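Local coordinates for encapsulated ferritin-like protein (Haliangium ochraceum, PDB 5N5F) that oxidises ferrous to ferric iron with dioxygen as a ferritin-like cargo ferroxidase inside an encapsulin nanocompartment, passing mineralised iron to the nanocompartment for storage, at residues E9-E12 against T18-M21; I29-A34 against V62-M67; E70-R73 against V78-A81. One frame throughout, in Å; residues are numbered along the deposited sequence.

Overall arrangement
Following this N-terminal ferritin-like domain, ten copies of which form a ring, from its start, contact 1 comes first: loop residues 9-12 bend back onto residues 18-21 in the opening turns of helix 16-44, closing a short local loop. Farther along the same helix, contact 2 pairs residues 29-34 with residues 62-67 of helix 48-75 and so closes the long helical hairpin near the centre of the chain. Contact 3 follows directly on helix 48-75, where residues 70-73 meet residues 78-81 across the sharp bend into helix 77-86. The three loops run in series, without nesting or crossing. Contacts 1 and 3 nevertheless touch, since M21 packs on W71 and I72 between the two long helices.

Contact 1 of 3, residues E9-E12 against T18-M21; sequences EPAE and TKNM
K19 reaches from the first turns of helix 16-44 to A11 in the N-terminal loop, and these two residues make the whole contact. Its ammonium nitrogen NZ donates a hydrogen bond to A11 O at 3.2 Å. NZ stands above the carbonyl plane, 51° out of it, and so is not on a lone pair. Beside this bond the aliphatic part of the lysine lies against the methyl group of A11, with CD 3.9 Å from A11 CB. The lysine chain is bent at both of its last two torsions (chi4 -88°), which turns NZ back to the loop while CD stays on the methyl. A11 O is the firmer partner of NZ; L14 O adds a weak hydrogen bond and E16 a long, weak ion pair. A lysine near the start of helix 16-44 thus ties the N-terminal extension back to that helix. The contact lies at the surface, away from the iron-binding residues, and only 90 Å² is buried. Outward, E9 forms a salt bridge to R23 of a neighbouring subunit and T18 bonds to D43 of another, so the loop lies against the start of helix 16-44 with helices of neighbouring subunits close by.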
# COMPACT_ATOMS: atom_id res chain seq x y z
N GLU B 9 -16.64 7.02 -4.24
CA GLU B 9 -17.66 7.42 -5.19
C GLU B 9 -17.49 8.90 -5.48
O GLU B 9 -16.87 9.62 -4.69
CB GLU B 9 -19.07 7.15 -4.65
CG GLU B 9 -19.38 5.68 -4.38
CD GLU B 9 -19.47 4.86 -5.65
OE1 GLU B 9 -19.45 5.45 -6.75
OE2 GLU B 9 -19.56 3.61 -5.55
N PRO B 10 -18.02 9.39 -6.60
CA PRO B 10 -17.96 10.83 -6.87
C PRO B 10 -18.83 11.61 -5.90
O PRO B 10 -19.91 11.16 -5.50
CB PRO B 10 -18.47 10.94 -8.31
CG PRO B 10 -19.27 9.72 -8.53
CD PRO B 10 -18.62 8.64 -7.71
N ALA B 11 -18.35 12.80 -5.53
CA ALA B 11 -18.98 13.56 -4.46
C ALA B 11 -20.37 14.05 -4.86
O ALA B 11 -21.28 14.10 -4.02
CB ALA B 11 -18.10 14.74 -4.06
N GLU B 12 -20.55 14.44 -6.12
CA GLU B 12 -21.84 14.96 -6.56
C GLU B 12 -22.96 13.95 -6.33
O GLU B 12 -24.12 14.34 -6.14
CB GLU B 12 -21.78 15.37 -8.03
CG GLU B 12 -21.09 14.37 -8.94
CD GLU B 12 -19.63 14.71 -9.18
OE1 GLU B 12 -19.34 15.43 -10.15
OE2 GLU B 12 -18.78 14.26 -8.38
N THR B 18 -23.74 12.31 3.99
CA THR B 18 -22.84 11.17 3.81
C THR B 18 -21.39 11.61 3.86
O THR B 18 -20.55 10.95 4.48
CB THR B 18 -23.15 10.47 2.49
OG1 THR B 18 -24.49 9.96 2.51
CG2 THR B 18 -22.18 9.32 2.24
N LYS B 19 -21.06 12.73 3.20
CA LYS B 19 -19.68 13.18 3.16
C LYS B 19 -19.20 13.66 4.53
O LYS B 19 -18.06 13.41 4.91
CB LYS B 19 -19.52 14.29 2.11
CG LYS B 19 -19.84 13.83 0.70
CD LYS B 19 -19.15 14.69 -0.35
CE LYS B 19 -19.81 16.05 -0.50
NZ LYS B 19 -20.91 16.01 -1.50
N ASN B 20 -20.06 14.35 5.28
CA ASN B 20 -19.69 14.75 6.63
C ASN B 20 -19.59 13.54 7.55
O ASN B 20 -18.74 13.52 8.45
CB ASN B 20 -20.71 15.75 7.19
CG ASN B 20 -20.59 17.11 6.53
OD1 ASN B 20 -19.49 17.59 6.27
ND2 ASN B 20 -21.73 17.73 6.26
N MET B 21 -20.43 12.53 7.35
CA MET B 21 -20.29 11.29 8.10
C MET B 21 -18.99 10.57 7.75
O MET B 21 -18.36 9.96 8.61
CB MET B 21 -21.49 10.38 7.83
CG MET B 21 -21.63 9.21 8.79
SD MET B 21 -21.87 9.70 10.51
CE MET B 21 -23.17 10.92 10.38

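Contact 2 of 3, residues I29-A34 against V62-M67; sequences IEELEA and VEHAMM
E31 starts toward the facing helix, and its carboxylate reaches the backbone of H64 and A65. OE2 comes to 3.3 Å from H64 CB, and OE1 to 3.2 Å from A65 CA, so the acid meets the root of the histidine and not its ring. The two side chains cross at about a right angle, with carboxylate and imidazole planes 57° apart, and E31 OE2 is still 4.4 Å from H64 ND1. Beyond CG the glutamate chain is extended (chi2 153°), which carries the carboxylate across to the neighbouring helix. The histidine ring leads away from E31, and its NE2 is hydrogen-bonded to E60 of a neighbouring subunit. Helices 16-44 and 48-75 form an antiparallel hairpin here, their local axes 8.6 Å apart at an angle of 156°. In the encapsulated ferritins two such hairpins from different subunits come together to make a four-helix ferritin-like bundle. E31, H64 and nearby E61 probably bind the two irons of the ferroxidase centre, as in relatives. The T68 hydroxyl, with a single proton to offer, lies within bonding distance of both E31 OE1 and H64 O, which are not bonded to each other. On the apolar flank, L32 starts off alongside the facing helix, but its end swings in, bringing CD2 to 4.1 Å from A65 CB, and L28 of a neighbouring subunit packs on it.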
# COMPACT_ATOMS: atom_id res chain seq x y z
N ILE B 29 -11.90 6.47 13.17
CA ILE B 29 -11.01 5.35 12.83
C ILE B 29 -9.56 5.71 13.15
O ILE B 29 -8.84 4.93 13.79
CB ILE B 29 -11.19 4.96 11.36
CG1 ILE B 29 -12.50 4.19 11.18
CG2 ILE B 29 -10.01 4.12 10.86
CD1 ILE B 29 -12.95 4.05 9.75
N GLU B 30 -9.12 6.89 12.72
CA GLU B 30 -7.73 7.28 12.95
C GLU B 30 -7.43 7.38 14.44
O GLU B 30 -6.34 7.00 14.89
CB GLU B 30 -7.43 8.61 12.26
CG GLU B 30 -7.44 8.52 10.74
CD GLU B 30 -7.46 9.88 10.09
OE1 GLU B 30 -7.30 10.89 10.81
OE2 GLU B 30 -7.63 9.95 8.85
N GLU B 31 -8.39 7.87 15.23
CA GLU B 31 -8.17 7.97 16.66
C GLU B 31 -8.13 6.59 17.31
O GLU B 31 -7.30 6.35 18.19
CB GLU B 31 -9.27 8.85 17.29
CG GLU B 31 -9.10 10.33 16.94
CD GLU B 31 -10.41 11.11 16.96
OE1 GLU B 31 -11.49 10.48 17.03
OE2 GLU B 31 -10.35 12.35 16.90
N LEU B 32 -8.99 5.67 16.87
CA LEU B 32 -8.94 4.32 17.40
C LEU B 32 -7.63 3.61 17.03
O LEU B 32 -7.13 2.79 17.80
CB LEU B 32 -10.14 3.51 16.90
CG LEU B 32 -11.50 3.97 17.42
CD1 LEU B 32 -12.61 3.22 16.72
CD2 LEU B 32 -11.61 3.78 18.93
N GLU B 33 -7.08 3.91 15.86
CA GLU B 33 -5.79 3.33 15.50
C GLU B 33 -4.68 3.84 16.41
O GLU B 33 -3.81 3.07 16.84
CB GLU B 33 -5.48 3.63 14.03
CG GLU B 33 -6.38 2.87 13.06
CD GLU B 33 -6.14 3.23 11.61
OE1 GLU B 33 -5.35 4.15 11.34
OE2 GLU B 33 -6.74 2.57 10.74
N ALA B 34 -4.71 5.13 16.74
CA ALA B 34 -3.75 5.68 17.70
C ALA B 34 -3.84 4.97 19.04
O ALA B 34 -2.82 4.73 19.70
CB ALA B 34 -3.97 7.18 17.86
N VAL B 62 -8.50 8.41 23.10
CA VAL B 62 -9.81 7.85 23.45
C VAL B 62 -10.83 8.96 23.59
O VAL B 62 -11.94 8.88 23.06
CB VAL B 62 -9.70 7.02 24.75
CG1 VAL B 62 -11.08 6.48 25.16
CG2 VAL B 62 -8.73 5.87 24.57
N GLU B 63 -10.47 10.02 24.33
CA GLU B 63 -11.39 11.14 24.51
C GLU B 63 -11.79 11.75 23.18
O GLU B 63 -12.95 12.14 22.98
CB GLU B 63 -10.75 12.20 25.42
CG GLU B 63 -11.66 13.38 25.73
CD GLU B 63 -11.12 14.26 26.84
OE1 GLU B 63 -9.96 14.07 27.23
OE2 GLU B 63 -11.87 15.14 27.32
N HIS B 64 -10.85 11.85 22.24
CA HIS B 64 -11.17 12.37 20.92
C HIS B 64 -12.13 11.45 20.19
O HIS B 64 -13.06 11.91 19.53
CB HIS B 64 -9.89 12.58 20.12
CG HIS B 64 -8.98 13.62 20.69
ND1 HIS B 64 -7.77 13.95 20.12
CD2 HIS B 64 -9.10 14.41 21.78
CE1 HIS B 64 -7.19 14.90 20.83
NE2 HIS B 64 -7.97 15.19 21.85
N ALA B 65 -11.91 10.13 20.31
CA ALA B 65 -12.78 9.16 19.65
C ALA B 65 -14.21 9.26 20.15
O ALA B 65 -15.16 9.22 19.36
CB ALA B 65 -12.23 7.75 19.88
N MET B 66 -14.39 9.39 21.47
CA MET B 66 -15.73 9.43 22.03
C MET B 66 -16.41 10.77 21.78
O MET B 66 -17.64 10.83 21.70
CB MET B 66 -15.68 9.12 23.53
CG MET B 66 -15.12 7.73 23.85
SD MET B 66 -16.04 6.37 23.08
CE MET B 66 -15.12 6.10 21.57
N MET B 67 -15.63 11.85 21.65
CA MET B 67 -16.20 13.11 21.19
C MET B 67 -16.74 12.97 19.78
O MET B 67 -17.87 13.38 19.48
CB MET B 67 -15.14 14.22 21.25
CG MET B 67 -14.77 14.67 22.65
SD MET B 67 -13.27 15.69 22.69
CE MET B 67 -13.77 17.07 21.68

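Contact 3 of 3, residues E70-R73 against V78-A81; sequences EWIR and VFDA
I72 sets its CG2 methyl squarely over the F79 ring, and this is the tightly packed side of the contact. The carbon lies 3.7 Å from the centroid of the F79 ring and only 12° off the ring normal, a CH-pi contact over the face. With CG2 anti to the backbone N, I72 directs this branch at the ring while CG1 stands beside the N. A24 and L25 of helix 16-44 touch I72, and V62 of a neighbouring subunit packs on F79, so both residues are buried between helices.

The other side is polar; R73 and D80 are partly exposed, while E70 is buried. The R73 chain leaves with CG anti to its own N and bends at chi3, which brings the edge of its guanidinium to D80. NH1 donates to D80 OD1 at 2.6 Å, in the guanidinium plane but from above the carboxylate plane, and the N-H...O angle of 138° makes this salt bridge short but bent. Carboxylate and guanidinium planes stand 58° apart. E70 is gripped side-on instead: R73 NE meets E70 OE1 at 3.1 Å and R73 NH2 meets E70 OE2 at 3.2 Å, both almost straight and near the guanidinium plane, on the syn side of the carboxylate and somewhat out of its plane. R73 thus bridges two acids at different edges, one on its own helix and one on helix 77-86, across the bend between the helices.

Both acids have further partners. E70 also pairs with R74 and accepts backbone N-H groups of F88 and T89 from a neighbouring subunit, while D80 OD2 pairs with R84. With three arginines spread over two acids, the carboxylates are probably kept ionised, and the network joins the helical bend to the subunit interface.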
# COMPACT_ATOMS: atom_id res chain seq x y z
N GLU B 70 -19.91 10.75 19.66
CA GLU B 70 -21.11 11.45 20.09
C GLU B 70 -21.64 12.35 18.98
O GLU B 70 -22.86 12.48 18.81
CB GLU B 70 -20.83 12.27 21.35
CG GLU B 70 -21.99 13.15 21.82
CD GLU B 70 -23.24 12.36 22.19
OE1 GLU B 70 -23.19 11.11 22.18
OE2 GLU B 70 -24.28 12.99 22.49
N TRP B 71 -20.75 12.98 18.21
CA TRP B 71 -21.21 13.76 17.06
C TRP B 71 -21.93 12.86 16.06
O TRP B 71 -23.00 13.21 15.55
CB TRP B 71 -20.04 14.47 16.40
CG TRP B 71 -20.47 15.39 15.30
CD1 TRP B 71 -20.69 16.73 15.39
CD2 TRP B 71 -20.75 15.03 13.94
NE1 TRP B 71 -21.07 17.23 14.17
CE2 TRP B 71 -21.13 16.21 13.27
CE3 TRP B 71 -20.71 13.83 13.23
CZ2 TRP B 71 -21.46 16.22 11.92
CZ3 TRP B 71 -21.05 13.84 11.89
CH2 TRP B 71 -21.42 15.03 11.25
N ILE B 72 -21.35 11.69 15.77
CA ILE B 72 -22.00 10.74 14.88
C ILE B 72 -23.37 10.33 15.43
O ILE B 72 -24.35 10.26 14.69
CB ILE B 72 -21.09 9.51 14.67
CG1 ILE B 72 -19.83 9.93 13.91
CG2 ILE B 72 -21.83 8.40 13.93
CD1 ILE B 72 -18.79 8.85 13.82
N ARG B 73 -23.45 10.06 16.73
CA ARG B 73 -24.69 9.56 17.31
C ARG B 73 -25.82 10.57 17.16
O ARG B 73 -26.98 10.20 16.95
CB ARG B 73 -24.50 9.20 18.78
CG ARG B 73 -25.72 8.52 19.40
CD ARG B 73 -25.71 8.61 20.92
NE ARG B 73 -25.92 9.98 21.38
CZ ARG B 73 -27.11 10.55 21.56
NH1 ARG B 73 -28.22 9.87 21.32
NH2 ARG B 73 -27.18 11.81 21.98
N VAL B 78 -29.24 5.16 13.28
CA VAL B 78 -28.84 3.77 13.48
C VAL B 78 -27.76 3.67 14.55
O VAL B 78 -27.77 2.74 15.37
CB VAL B 78 -28.38 3.15 12.14
CG1 VAL B 78 -27.14 3.84 11.59
CG2 VAL B 78 -28.14 1.66 12.32
N PHE B 79 -26.81 4.61 14.58
CA PHE B 79 -25.83 4.63 15.67
C PHE B 79 -26.52 4.86 17.01
O PHE B 79 -26.17 4.23 18.01
CB PHE B 79 -24.77 5.70 15.42
CG PHE B 79 -23.53 5.18 14.73
CD1 PHE B 79 -23.47 5.09 13.35
CD2 PHE B 79 -22.42 4.80 15.47
CE1 PHE B 79 -22.33 4.62 12.72
CE2 PHE B 79 -21.28 4.33 14.84
CZ PHE B 79 -21.23 4.24 13.47
N ASP B 80 -27.49 5.77 17.04
CA ASP B 80 -28.21 6.03 18.29
C ASP B 80 -28.91 4.77 18.79
O ASP B 80 -28.76 4.39 19.95
CB ASP B 80 -29.22 7.16 18.07
CG ASP B 80 -29.93 7.57 19.34
OD1 ASP B 80 -29.25 7.72 20.39
OD2 ASP B 80 -31.16 7.75 19.30
N ALA B 81 -29.66 4.10 17.91
CA ALA B 81 -30.42 2.93 18.32
C ALA B 81 -29.50 1.84 18.87
O ALA B 81 -29.73 1.32 19.97
CB ALA B 81 -31.24 2.41 17.14